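Local coordinates for protein L-asparagine oxygenase (Streptomyces coelicolor, PDB 2OG5) that catalyses the iron(II)- and 2-oxoglutarate-dependent 3-hydroxylation of L-asparagine to (2S,3S)-3-hydroxyasparagine, a building block of the calcium-dependent lipopeptide antibiotic, at residues Pro189-Leu194 / Thr330-Asp335; Ala229-Thr234 / Glu274-Ala279; Gln42-Leu47 / Pro80-Arg85; Arg208-Arg213 / Asp288-Thr293. All blocks are in the same frame, centred on the assembly; numbering follows the deposited sequence.

Contact 1: Pro189-Leu194 / Thr330-Asp335; sequences PDFVML and TFVLTD
Phe191-Leu194 and Thr330-Leu333 run antiparallel, their axes 4.9 Å apart at closest approach, with Phe191 paired to Val332, Val192 to Phe331 and Met193 to Thr330. Met193 and Thr330 exchange two backbone hydrogen bonds. At the other end the ladder is irregular. The carbonyl O of Val332 accepts from Asp190 N at 2.9 Å and from Phe191 N at 3.2 Å. Val332 N returns a bond to Phe191 O. Two residues thus face one, a classic beta bulge.

On the face of Val192 and Phe331, the Pro189 ring lies alongside the Phe331 side chain. Its CG sits over one face of the aromatic ring, 3.7 Å from the centroid, in a CH-pi contact. Val192 CG2 also touches this ring, at Phe331 CD1. The opposite face carries Phe191, Met193 and Val332. The Met193 chain bends at its last torsion (chi3 -64°), which brings CE to 3.6 Å from Val332 CG2. Helix 128-140 packs on Met193 through Leu133, Thr136 and Ala137. Val332 CG1 lies at the edge of the Phe191 ring.

Beyond the strands, Asp190 OD2 accepts from Thr334 N at 2.9 Å. The donor stands above the carboxylate plane, 36° out of it. A water that donates to the same oxygen accepts from Asp335 N, so this oxygen ties down the start of the loop after the strand.

Phe331 also touches Glu149, which binds L-asparagine, and Glu181, which binds both L-asparagine and iron. The arrangement is a bulged antiparallel strand pair in the jelly-roll core of an iron(II)/2-oxoglutarate oxygenase, with one face turned to the active site.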
loop_
_atom_site.group_PDB
_atom_site.type_symbol
_atom_site.label_atom_id
_atom_site.label_comp_id
_atom_site.label_asym_id
_atom_site.label_seq_id
_atom_site.Cartn_x
_atom_site.Cartn_y
_atom_site.Cartn_z
ATOM N N PRO A 189 -7.897 -2.287 -1.315
ATOM C CA PRO A 189 -7.405 -0.922 -1.419
ATOM C C PRO A 189 -7.265 -0.455 -2.859
ATOM O O PRO A 189 -6.848 -1.229 -3.726
ATOM C CB PRO A 189 -6.034 -1.012 -0.740
ATOM C CG PRO A 189 -6.199 -2.109 0.239
ATOM C CD PRO A 189 -7.045 -3.119 -0.451
ATOM N N ASP A 190 -7.575 0.811 -3.106
ATOM C CA ASP A 190 -7.307 1.436 -4.402
ATOM C C ASP A 190 -5.871 1.927 -4.474
ATOM O O ASP A 190 -5.213 1.747 -5.502
ATOM C CB ASP A 190 -8.321 2.534 -4.648
ATOM C CG ASP A 190 -9.734 1.979 -4.702
ATOM O OD1 ASP A 190 -10.020 1.167 -5.603
ATOM O OD2 ASP A 190 -10.550 2.296 -3.806
ATOM N N PHE A 191 -5.378 2.521 -3.387
ATOM C CA PHE A 191 -3.948 2.829 -3.235
ATOM C C PHE A 191 -3.419 2.209 -1.957
ATOM O O PHE A 191 -4.141 2.138 -0.952
ATOM C CB PHE A 191 -3.668 4.336 -3.210
ATOM C CG PHE A 191 -4.152 5.062 -4.425
ATOM C CD1 PHE A 191 -3.416 5.056 -5.605
ATOM C CD2 PHE A 191 -5.331 5.780 -4.389
ATOM C CE1 PHE A 191 -3.873 5.715 -6.722
ATOM C CE2 PHE A 191 -5.785 6.457 -5.512
ATOM C CZ PHE A 191 -5.057 6.408 -6.683
ATOM N N VAL A 192 -2.149 1.802 -1.989
ATOM C CA VAL A 192 -1.419 1.388 -0.798
ATOM C C VAL A 192 -0.278 2.376 -0.591
ATOM O O VAL A 192 0.519 2.600 -1.509
ATOM C CB VAL A 192 -0.833 -0.021 -0.957
ATOM C CG1 VAL A 192 -0.026 -0.425 0.291
ATOM C CG2 VAL A 192 -1.955 -1.030 -1.222
ATOM N N MET A 193 -0.246 2.994 0.588
ATOM C CA MET A 193 0.772 3.984 0.938
ATOM C C MET A 193 1.718 3.413 1.969
ATOM O O MET A 193 1.271 2.852 2.972
ATOM C CB MET A 193 0.115 5.244 1.499
ATOM C CG MET A 193 -0.875 5.858 0.536
ATOM S SD MET A 193 -1.398 7.512 1.025
ATOM C CE MET A 193 -2.209 7.134 2.555
ATOM N N LEU A 194 3.020 3.565 1.715
ATOM C CA LEU A 194 4.062 3.089 2.605
ATOM C C LEU A 194 4.988 4.248 2.959
ATOM O O LEU A 194 5.696 4.766 2.082
ATOM C CB LEU A 194 4.865 2.004 1.905
ATOM C CG LEU A 194 4.113 0.716 1.582
ATOM C CD1 LEU A 194 4.934 -0.155 0.629
ATOM C CD2 LEU A 194 3.793 -0.016 2.870
ATOM N N THR A 330 -0.897 2.726 5.160
ATOM C CA THR A 330 -2.311 3.064 5.148
ATOM C C THR A 330 -2.897 2.799 3.768
ATOM O O THR A 330 -2.275 3.100 2.748
ATOM C CB THR A 330 -2.527 4.526 5.526
ATOM O OG1 THR A 330 -2.137 4.683 6.885
ATOM C CG2 THR A 330 -3.977 4.953 5.364
ATOM N N PHE A 331 -4.083 2.195 3.767
ATOM C CA PHE A 331 -4.860 1.946 2.555
ATOM C C PHE A 331 -5.780 3.113 2.246
ATOM O O PHE A 331 -6.336 3.740 3.160
ATOM C CB PHE A 331 -5.721 0.703 2.719
ATOM C CG PHE A 331 -4.954 -0.551 3.061
ATOM C CD1 PHE A 331 -3.758 -0.853 2.439
ATOM C CD2 PHE A 331 -5.451 -1.442 4.006
ATOM C CE1 PHE A 331 -3.072 -2.010 2.739
ATOM C CE2 PHE A 331 -4.765 -2.605 4.319
ATOM C CZ PHE A 331 -3.581 -2.894 3.673
ATOM N N VAL A 332 -5.957 3.396 0.956
ATOM C CA VAL A 332 -6.888 4.416 0.490
ATOM C C VAL A 332 -7.976 3.807 -0.374
ATOM O O VAL A 332 -7.693 2.999 -1.264
ATOM C CB VAL A 332 -6.157 5.473 -0.339
ATOM C CG1 VAL A 332 -7.105 6.596 -0.744
ATOM C CG2 VAL A 332 -4.967 6.022 0.453
ATOM N N LEU A 333 -9.212 4.211 -0.089
ATOM C CA LEU A 333 -10.371 3.905 -0.898
ATOM C C LEU A 333 -10.762 5.176 -1.651
ATOM O O LEU A 333 -11.002 6.223 -1.051
ATOM C CB LEU A 333 -11.522 3.386 -0.025
ATOM C CG LEU A 333 -11.206 2.057 0.677
ATOM C CD1 LEU A 333 -12.243 1.739 1.776
ATOM C CD2 LEU A 333 -11.113 0.911 -0.312
ATOM N N THR A 334 -10.775 5.084 -2.979
ATOM C CA THR A 334 -11.091 6.239 -3.813
ATOM C C THR A 334 -12.553 6.652 -3.737
ATOM O O THR A 334 -12.856 7.816 -3.950
ATOM C CB THR A 334 -10.721 5.976 -5.267
ATOM O OG1 THR A 334 -11.127 4.650 -5.633
ATOM C CG2 THR A 334 -9.215 6.118 -5.440
ATOM N N ASP A 335 -13.440 5.716 -3.406
ATOM C CA ASP A 335 -14.857 6.020 -3.227
ATOM C C ASP A 335 -15.379 5.237 -2.023
ATOM O O ASP A 335 -15.930 4.146 -2.162
ATOM C CB ASP A 335 -15.652 5.686 -4.489
ATOM C CG ASP A 335 -17.095 6.181 -4.429
ATOM O OD1 ASP A 335 -17.511 6.779 -3.415
ATOM O OD2 ASP A 335 -17.823 5.957 -5.414
HETATM O O HOH W 1 -13.167 2.794 -3.631
#

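Contact 2: Ala229-Thr234 / Glu274-Ala279; sequences APEFRT and ERAAEA
The charged part of the contact is a salt bridge between Glu231 and Arg275. Arg275 grips the carboxylate side-on with two nitrogens, one to each oxygen. NE donates to OE1 of Glu231 at 3.1 Å, on its syn side but out of the carboxylate plane. NH2 donates to OE2 of Glu231, also at 3.1 Å, from above that plane, and this bond is the straighter one at 167°. OE2 lies in the guanidinium plane, but the two flat groups are turned 49° apart. The two side chains cross at about a right angle. Ala229 CB lies oblique to the guanidinium, 3.4 Å from Arg275 NH2. OE1 is also hydrogen-bonded to Thr273 OG1, and that hydroxyl is bonded in turn to Ala276 N in the first turn of the helix.

The apolar part centres on Ala276. Its CB lies 3.5 Å from Phe232 CE1, set obliquely to the ring. The same methyl touches the carbonyl O of Glu231. Leu227 of helix 221-227 also packs on Phe232.

Pro230 centres an inverse gamma turn. The contact is peripheral packing away from the active site, joining the first turn of helix 274-290 to the start of strand 232-233 and the loop before it.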
loop_
_atom_site.group_PDB
_atom_site.type_symbol
_atom_site.label_atom_id
_atom_site.label_comp_id
_atom_site.label_asym_id
_atom_site.label_seq_id
_atom_site.Cartn_x
_atom_site.Cartn_y
_atom_site.Cartn_z
ATOM N N ALA A 229 -9.778 -14.767 -19.112
ATOM C CA ALA A 229 -10.742 -15.849 -18.904
ATOM C C ALA A 229 -10.971 -16.079 -17.409
ATOM O O ALA A 229 -10.056 -15.875 -16.601
ATOM C CB ALA A 229 -10.251 -17.131 -19.573
ATOM N N PRO A 230 -12.183 -16.516 -17.027
ATOM C CA PRO A 230 -12.490 -16.766 -15.621
ATOM C C PRO A 230 -11.902 -18.081 -15.117
ATOM O O PRO A 230 -12.639 -19.012 -14.784
ATOM C CB PRO A 230 -14.023 -16.796 -15.609
ATOM C CG PRO A 230 -14.372 -17.334 -16.935
ATOM C CD PRO A 230 -13.352 -16.776 -17.890
ATOM N N GLU A 231 -10.574 -18.152 -15.061
ATOM C CA GLU A 231 -9.890 -19.410 -14.795
ATOM C C GLU A 231 -8.867 -19.287 -13.666
ATOM O O GLU A 231 -7.880 -20.027 -13.628
ATOM C CB GLU A 231 -9.256 -19.911 -16.092
ATOM C CG GLU A 231 -10.314 -20.167 -17.165
ATOM C CD GLU A 231 -9.760 -20.677 -18.471
ATOM O OE1 GLU A 231 -8.540 -20.900 -18.575
ATOM O OE2 GLU A 231 -10.572 -20.865 -19.401
ATOM N N PHE A 232 -9.139 -18.370 -12.738
ATOM C CA PHE A 232 -8.250 -18.111 -11.606
ATOM C C PHE A 232 -9.053 -17.976 -10.318
ATOM O O PHE A 232 -10.037 -17.237 -10.259
ATOM C CB PHE A 232 -7.445 -16.839 -11.852
ATOM C CG PHE A 232 -6.747 -16.813 -13.181
ATOM C CD1 PHE A 232 -5.454 -17.295 -13.315
ATOM C CD2 PHE A 232 -7.401 -16.326 -14.308
ATOM C CE1 PHE A 232 -4.807 -17.266 -14.545
ATOM C CE2 PHE A 232 -6.775 -16.304 -15.535
ATOM C CZ PHE A 232 -5.470 -16.775 -15.661
ATOM N N ARG A 233 -8.612 -18.670 -9.276
ATOM C CA ARG A 233 -9.296 -18.669 -7.990
ATOM C C ARG A 233 -8.391 -18.044 -6.926
ATOM O O ARG A 233 -7.307 -18.548 -6.667
ATOM C CB ARG A 233 -9.621 -20.106 -7.601
ATOM C CG ARG A 233 -10.440 -20.257 -6.330
ATOM C CD ARG A 233 -10.715 -21.730 -6.049
ATOM N NE ARG A 233 -11.492 -22.368 -7.120
ATOM C CZ ARG A 233 -12.823 -22.438 -7.179
ATOM N NH1 ARG A 233 -13.591 -21.897 -6.231
ATOM N NH2 ARG A 233 -13.404 -23.050 -8.209
ATOM N N THR A 234 -8.846 -16.950 -6.318
ATOM C CA THR A 234 -8.109 -16.297 -5.230
ATOM C C THR A 234 -8.965 -16.326 -3.967
ATOM O O THR A 234 -9.774 -15.440 -3.733
ATOM C CB THR A 234 -7.740 -14.850 -5.608
ATOM O OG1 THR A 234 -7.094 -14.842 -6.886
ATOM C CG2 THR A 234 -6.788 -14.227 -4.572
ATOM N N GLU A 274 -4.683 -25.455 -17.309
ATOM C CA GLU A 274 -3.257 -25.457 -17.634
ATOM C C GLU A 274 -2.821 -24.158 -18.310
ATOM O O GLU A 274 -1.734 -23.658 -18.026
ATOM C CB GLU A 274 -2.870 -26.661 -18.508
ATOM C CG GLU A 274 -1.372 -26.721 -18.872
ATOM C CD GLU A 274 -0.446 -26.553 -17.667
ATOM O OE1 GLU A 274 -0.658 -27.245 -16.646
ATOM O OE2 GLU A 274 0.496 -25.727 -17.734
ATOM N N ARG A 275 -3.649 -23.617 -19.203
ATOM C CA ARG A 275 -3.305 -22.364 -19.870
ATOM C C ARG A 275 -3.213 -21.228 -18.842
ATOM O O ARG A 275 -2.352 -20.358 -18.959
ATOM C CB ARG A 275 -4.282 -22.024 -21.006
ATOM C CG ARG A 275 -5.689 -21.598 -20.601
ATOM C CD ARG A 275 -6.355 -20.876 -21.764
ATOM N NE ARG A 275 -7.741 -20.508 -21.503
ATOM C CZ ARG A 275 -8.477 -19.746 -22.312
ATOM N NH1 ARG A 275 -7.972 -19.265 -23.444
ATOM N NH2 ARG A 275 -9.730 -19.471 -21.998
ATOM N N ALA A 276 -4.079 -21.267 -17.831
ATOM C CA ALA A 276 -4.040 -20.300 -16.729
ATOM C C ALA A 276 -2.727 -20.407 -15.954
ATOM O O ALA A 276 -2.114 -19.393 -15.620
ATOM C CB ALA A 276 -5.216 -20.505 -15.794
ATOM N N ALA A 277 -2.298 -21.634 -15.670
ATOM C CA ALA A 277 -1.022 -21.862 -14.994
ATOM C C ALA A 277 0.151 -21.298 -15.798
ATOM O O ALA A 277 1.018 -20.627 -15.237
ATOM C CB ALA A 277 -0.819 -23.350 -14.722
ATOM N N GLU A 278 0.176 -21.567 -17.103
ATOM C CA GLU A 278 1.216 -21.022 -17.980
ATOM C C GLU A 278 1.180 -19.494 -17.990
ATOM O O GLU A 278 2.228 -18.851 -17.976
ATOM C CB GLU A 278 1.074 -21.549 -19.415
ATOM C CG GLU A 278 2.205 -21.122 -20.357
ATOM C CD GLU A 278 2.087 -21.733 -21.734
ATOM O OE1 GLU A 278 2.397 -22.936 -21.882
ATOM O OE2 GLU A 278 1.691 -21.006 -22.676
ATOM N N ALA A 279 -0.029 -18.930 -18.033
ATOM C CA ALA A 279 -0.235 -17.472 -18.050
ATOM C C ALA A 279 0.337 -16.806 -16.805
ATOM O O ALA A 279 0.980 -15.753 -16.898
ATOM C CB ALA A 279 -1.721 -17.142 -18.196
#

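Contact 3: Gln42-Leu47 / Pro80-Arg85; sequences QSDAEL and PATLRR
This is a helix-to-helix contact at the protein surface, between the first turns of helix 42-58 and the start of helix 81-92. Asp44 and Leu47, one turn apart on the first helix, face Pro80 and Thr82. Pro80 holds the N-cap position of the second helix, and its carbonyl O accepts from Arg84 N within that helix. The backbones come nearest at Asp44 and Pro80, with CA atoms 6.3 Å apart.

Asp44 and Pro80 carry most of the contact. The CB of Asp44 points toward the second helix, and the side chain slides past the Pro80 ring in the opposite direction. OD1 of Asp44 comes to 3.4 Å from Pro80 CB and also touches CG of that ring. These are van der Waals contacts of a carboxylate oxygen with ring carbons. The acid is therefore divided in its roles, with one oxygen against the proline and the other bound to a hydroxyl. The backbone N of Asp44 is bonded to Asp41 OD1, just before the helix.

Apolar packing lies beside the acid. The CD2 branch of Leu47 reaches the Pro80 ring at CD, 3.7 Å away. CG of Leu47 stands anti to its backbone nitrogen (chi1 176°), which sends the side chain toward the ring. Leu83 CD1 lies at 4.3 Å from Asp44 CB. Leu83 and Pro80 both also pack on Val48, one residue further along the first helix.

The polar link between the helices is a hydrogen bond from Thr82 OG1 to Asp44 OD2, 2.8 Å long, with the hydroxyl above the carboxylate plane, 43° out of it.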
loop_
_atom_site.group_PDB
_atom_site.type_symbol
_atom_site.label_atom_id
_atom_site.label_comp_id
_atom_site.label_asym_id
_atom_site.label_seq_id
_atom_site.Cartn_x
_atom_site.Cartn_y
_atom_site.Cartn_z
ATOM N N GLN A 42 12.467 22.851 0.398
ATOM C CA GLN A 42 12.595 23.119 1.829
ATOM C C GLN A 42 11.356 23.815 2.385
ATOM O O GLN A 42 10.882 23.479 3.468
ATOM C CB GLN A 42 13.845 23.965 2.100
ATOM C CG GLN A 42 14.082 24.333 3.570
ATOM C CD GLN A 42 14.389 23.140 4.465
ATOM O OE1 GLN A 42 14.674 22.036 3.990
ATOM N NE2 GLN A 42 14.336 23.361 5.780
ATOM N N SER A 43 10.844 24.783 1.634
ATOM C CA SER A 43 9.669 25.552 2.040
ATOM C C SER A 43 8.462 24.641 2.255
ATOM O O SER A 43 7.809 24.691 3.298
ATOM C CB SER A 43 9.350 26.603 0.975
ATOM O OG SER A 43 8.100 27.222 1.218
ATOM N N ASP A 44 8.186 23.802 1.266
ATOM C CA ASP A 44 7.068 22.864 1.355
ATOM C C ASP A 44 7.266 21.817 2.454
ATOM O O ASP A 44 6.316 21.471 3.156
ATOM C CB ASP A 44 6.842 22.172 0.011
ATOM C CG ASP A 44 6.234 23.099 -1.039
ATOM O OD1 ASP A 44 5.791 24.215 -0.695
ATOM O OD2 ASP A 44 6.189 22.700 -2.219
ATOM N N ALA A 45 8.496 21.323 2.605
ATOM C CA ALA A 45 8.814 20.343 3.650
ATOM C C ALA A 45 8.580 20.926 5.044
ATOM O O ALA A 45 8.060 20.248 5.936
ATOM C CB ALA A 45 10.253 19.863 3.506
ATOM N N GLU A 46 8.970 22.186 5.230
ATOM C CA GLU A 46 8.752 22.869 6.505
ATOM C C GLU A 46 7.268 23.090 6.819
ATOM O O GLU A 46 6.836 22.945 7.968
ATOM C CB GLU A 46 9.502 24.203 6.520
ATOM C CG GLU A 46 11.005 24.024 6.597
ATOM C CD GLU A 46 11.775 25.335 6.485
ATOM O OE1 GLU A 46 11.169 26.383 6.163
ATOM O OE2 GLU A 46 13.001 25.311 6.720
ATOM N N LEU A 47 6.489 23.431 5.799
ATOM C CA LEU A 47 5.057 23.664 5.980
ATOM C C LEU A 47 4.337 22.367 6.354
ATOM O O LEU A 47 3.546 22.343 7.300
ATOM C CB LEU A 47 4.446 24.270 4.716
ATOM C CG LEU A 47 2.927 24.474 4.716
ATOM C CD1 LEU A 47 2.451 25.215 5.967
ATOM C CD2 LEU A 47 2.480 25.210 3.449
ATOM N N PRO A 80 0.734 22.669 0.883
ATOM C CA PRO A 80 1.009 23.491 -0.292
ATOM C C PRO A 80 0.289 23.009 -1.545
ATOM O O PRO A 80 0.184 21.803 -1.782
ATOM C CB PRO A 80 2.523 23.362 -0.493
ATOM C CG PRO A 80 3.012 22.402 0.487
ATOM C CD PRO A 80 1.959 22.148 1.513
ATOM N N ALA A 81 -0.183 23.958 -2.342
ATOM C CA ALA A 81 -0.908 23.640 -3.569
ATOM C C ALA A 81 -0.095 22.779 -4.521
ATOM O O ALA A 81 -0.655 21.956 -5.239
ATOM C CB ALA A 81 -1.353 24.924 -4.275
ATOM N N THR A 82 1.223 22.981 -4.551
ATOM C CA THR A 82 2.102 22.188 -5.413
ATOM C C THR A 82 1.914 20.690 -5.179
ATOM O O THR A 82 1.746 19.918 -6.123
ATOM C CB THR A 82 3.583 22.534 -5.155
ATOM O OG1 THR A 82 3.819 22.554 -3.745
ATOM C CG2 THR A 82 3.913 23.890 -5.726
ATOM N N LEU A 83 1.929 20.286 -3.913
ATOM C CA LEU A 83 1.824 18.871 -3.549
ATOM C C LEU A 83 0.403 18.355 -3.753
ATOM O O LEU A 83 0.210 17.218 -4.168
ATOM C CB LEU A 83 2.258 18.658 -2.095
ATOM C CG LEU A 83 3.733 18.977 -1.801
ATOM C CD1 LEU A 83 4.033 18.876 -0.307
ATOM C CD2 LEU A 83 4.643 18.045 -2.594
ATOM N N ARG A 84 -0.588 19.186 -3.448
ATOM C CA ARG A 84 -1.985 18.795 -3.684
ATOM C C ARG A 84 -2.229 18.578 -5.179
ATOM O O ARG A 84 -2.914 17.632 -5.575
ATOM C CB ARG A 84 -2.961 19.804 -3.077
ATOM C CG ARG A 84 -3.003 19.714 -1.549
ATOM C CD ARG A 84 -4.069 20.579 -0.894
ATOM N NE ARG A 84 -3.625 21.965 -0.766
ATOM C CZ ARG A 84 -3.995 22.979 -1.546
ATOM N NH1 ARG A 84 -4.882 22.830 -2.531
ATOM N NH2 ARG A 84 -3.468 24.177 -1.310
ATOM N N ARG A 85 -1.632 19.424 -6.009
ATOM C CA ARG A 85 -1.702 19.252 -7.459
ATOM C C ARG A 85 -0.981 17.989 -7.929
ATOM O O ARG A 85 -1.475 17.293 -8.813
ATOM C CB ARG A 85 -1.131 20.477 -8.180
ATOM C CG ARG A 85 -2.042 21.668 -8.103
ATOM C CD ARG A 85 -1.397 22.937 -8.592
ATOM N NE ARG A 85 -2.334 24.054 -8.500
ATOM C CZ ARG A 85 -2.028 25.294 -8.140
ATOM N NH1 ARG A 85 -0.787 25.625 -7.788
ATOM N NH2 ARG A 85 -2.984 26.211 -8.110
#

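Contact 4: Arg208-Arg213 / Asp288-Thr293; sequences RTACVR and DATAVT
The Arg208 guanidinium has Ala291 CB over one face, 3.5 Å from NH2, and polar partners round its edge. NE donates to Thr293 OG1 at 3.1 Å, in the guanidinium plane. NH1 makes a salt bridge to Asp288 OD1 at 2.8 Å. The Asp288 carboxylate is turned 78° to the guanidinium, and NH1 meets OD1 from above the carboxylate plane. NH2 donates to Asp288 O, in the carbonyl plane and on a lone pair, though tilted from the guanidinium plane. It also donates to a water that gives a proton to Ala291 O and bonds to Thr293 OG1. Arg208 therefore grips both the side chain and the backbone of Asp288. A bend in its chain (chi3 78°) carries the group back across the Arg208-Thr293 pair to the helix end.

The backbones are joined at Thr209 and Val292, a hydrogen-bonded antiparallel pair with both N-to-O distances 2.9 Å. Beyond it Ala210 CB rests on Ala291 CB at 4.1 Å. A further water accepts from Cys211 N and donates to Thr290 OG1, which is also hydrogen-bonded to His286 O.

Thr209 OG1 bonds to His294 NE2, and its side chain is about 4 Å from that of the iron ligand His311. The arrangement is a helix-to-strand junction: helix 274-290 leads into edge strand 292-294, which pairs with strand 207-211 in the four-stranded sheet that carries the metal ligands His179 and His311.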
loop_
_atom_site.group_PDB
_atom_site.type_symbol
_atom_site.label_atom_id
_atom_site.label_comp_id
_atom_site.label_asym_id
_atom_site.label_seq_id
_atom_site.Cartn_x
_atom_site.Cartn_y
_atom_site.Cartn_z
ATOM N N ARG A 208 9.427 -3.739 -4.299
ATOM C CA ARG A 208 9.349 -3.957 -5.740
ATOM C C ARG A 208 7.933 -3.671 -6.209
ATOM O O ARG A 208 6.974 -4.164 -5.607
ATOM C CB ARG A 208 9.729 -5.393 -6.105
ATOM C CG ARG A 208 11.133 -5.827 -5.646
ATOM C CD ARG A 208 11.582 -7.056 -6.425
ATOM N NE ARG A 208 12.046 -6.718 -7.772
ATOM C CZ ARG A 208 12.080 -7.568 -8.802
ATOM N NH1 ARG A 208 11.656 -8.816 -8.676
ATOM N NH2 ARG A 208 12.544 -7.168 -9.972
ATOM N N THR A 209 7.794 -2.866 -7.260
ATOM C CA THR A 209 6.471 -2.591 -7.853
ATOM C C THR A 209 6.503 -2.912 -9.346
ATOM O O THR A 209 7.466 -2.583 -10.026
ATOM C CB THR A 209 6.029 -1.124 -7.622
ATOM O OG1 THR A 209 6.952 -0.224 -8.239
ATOM C CG2 THR A 209 5.951 -0.821 -6.126
ATOM N N ALA A 210 5.458 -3.568 -9.850
ATOM C CA ALA A 210 5.367 -3.881 -11.280
ATOM C C ALA A 210 3.970 -3.586 -11.808
ATOM O O ALA A 210 2.981 -4.053 -11.255
ATOM C CB ALA A 210 5.718 -5.327 -11.526
ATOM N N CYS A 211 3.904 -2.824 -12.892
ATOM C CA CYS A 211 2.637 -2.327 -13.417
ATOM C C CYS A 211 2.220 -3.106 -14.642
ATOM O O CYS A 211 3.042 -3.373 -15.534
ATOM C CB CYS A 211 2.773 -0.842 -13.743
ATOM S SG CYS A 211 1.242 -0.009 -14.219
ATOM N N VAL A 212 0.941 -3.462 -14.694
ATOM C CA VAL A 212 0.377 -4.148 -15.862
ATOM C C VAL A 212 0.593 -3.345 -17.154
ATOM O O VAL A 212 0.678 -3.932 -18.236
ATOM C CB VAL A 212 -1.127 -4.462 -15.677
ATOM C CG1 VAL A 212 -1.964 -3.192 -15.701
ATOM C CG2 VAL A 212 -1.612 -5.454 -16.746
ATOM N N ARG A 213 0.720 -2.022 -17.049
ATOM C CA ARG A 213 0.983 -1.171 -18.229
ATOM C C ARG A 213 2.339 -1.440 -18.892
ATOM O O ARG A 213 2.476 -1.285 -20.112
ATOM C CB ARG A 213 0.887 0.316 -17.873
ATOM C CG ARG A 213 -0.514 0.746 -17.486
ATOM C CD ARG A 213 -0.599 2.184 -17.002
ATOM N NE ARG A 213 -2.001 2.482 -16.727
ATOM C CZ ARG A 213 -2.456 3.211 -15.706
ATOM N NH1 ARG A 213 -1.640 3.772 -14.838
ATOM N NH2 ARG A 213 -3.758 3.379 -15.560
ATOM N N ASP A 288 8.791 -9.609 -12.970
ATOM C CA ASP A 288 10.143 -9.618 -12.473
ATOM C C ASP A 288 11.052 -8.748 -13.345
ATOM O O ASP A 288 11.903 -8.040 -12.820
ATOM C CB ASP A 288 10.683 -11.041 -12.416
ATOM C CG ASP A 288 12.014 -11.116 -11.728
ATOM O OD1 ASP A 288 12.031 -10.980 -10.489
ATOM O OD2 ASP A 288 13.029 -11.303 -12.429
ATOM N N ALA A 289 10.866 -8.807 -14.668
ATOM C CA ALA A 289 11.746 -8.097 -15.600
ATOM C C ALA A 289 11.545 -6.581 -15.593
ATOM O O ALA A 289 12.500 -5.822 -15.814
ATOM C CB ALA A 289 11.558 -8.637 -17.017
ATOM N N THR A 290 10.325 -6.138 -15.320
ATOM C CA THR A 290 9.973 -4.727 -15.467
ATOM C C THR A 290 9.764 -4.011 -14.131
ATOM O O THR A 290 9.470 -2.818 -14.118
ATOM C CB THR A 290 8.699 -4.573 -16.283
ATOM O OG1 THR A 290 7.602 -5.181 -15.590
ATOM C CG2 THR A 290 8.863 -5.223 -17.667
ATOM N N ALA A 291 9.912 -4.731 -13.022
ATOM C CA ALA A 291 9.655 -4.159 -11.701
ATOM C C ALA A 291 10.673 -3.078 -11.374
ATOM O O ALA A 291 11.860 -3.203 -11.720
ATOM C CB ALA A 291 9.698 -5.243 -10.640
ATOM N N VAL A 292 10.206 -2.020 -10.708
ATOM C CA VAL A 292 11.071 -0.994 -10.160
ATOM C C VAL A 292 11.334 -1.404 -8.719
ATOM O O VAL A 292 10.404 -1.776 -7.997
ATOM C CB VAL A 292 10.409 0.409 -10.214
ATOM C CG1 VAL A 292 11.312 1.465 -9.566
ATOM C CG2 VAL A 292 10.065 0.800 -11.642
ATOM N N THR A 293 12.597 -1.382 -8.305
ATOM C CA THR A 293 12.967 -1.734 -6.950
ATOM C C THR A 293 13.483 -0.503 -6.255
ATOM O O THR A 293 14.389 0.164 -6.767
ATOM C CB THR A 293 14.039 -2.850 -6.916
ATOM O OG1 THR A 293 13.552 -3.988 -7.642
ATOM C CG2 THR A 293 14.358 -3.272 -5.489
HETATM O O HOH W 2 13.803 -4.330 -10.223
HETATM O O HOH W 3 6.735 -0.956 -13.264
HETATM O O HOH W 4 6.290 -3.213 -14.407
#

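Contact 1 is the core contact, buried, with its centre about 6 Å from that of the chain. It relies on a strand ladder and apolar packing. Contact 4 also joins strands, but in the four-stranded sheet and partly exposed, and an arginine network and waters do much of its work. Contacts 2 and 4 share helix 274-290: contact 2 holds its beginning and contact 4 its end, and each has an Arg-acid salt bridge. Contact 3 is a surface contact between two helices, with one side-chain hydrogen bond instead of a salt bridge. Contacts 2 and 3 lie on opposite sides of the chain's centre, with their own centres about 45 Å apart.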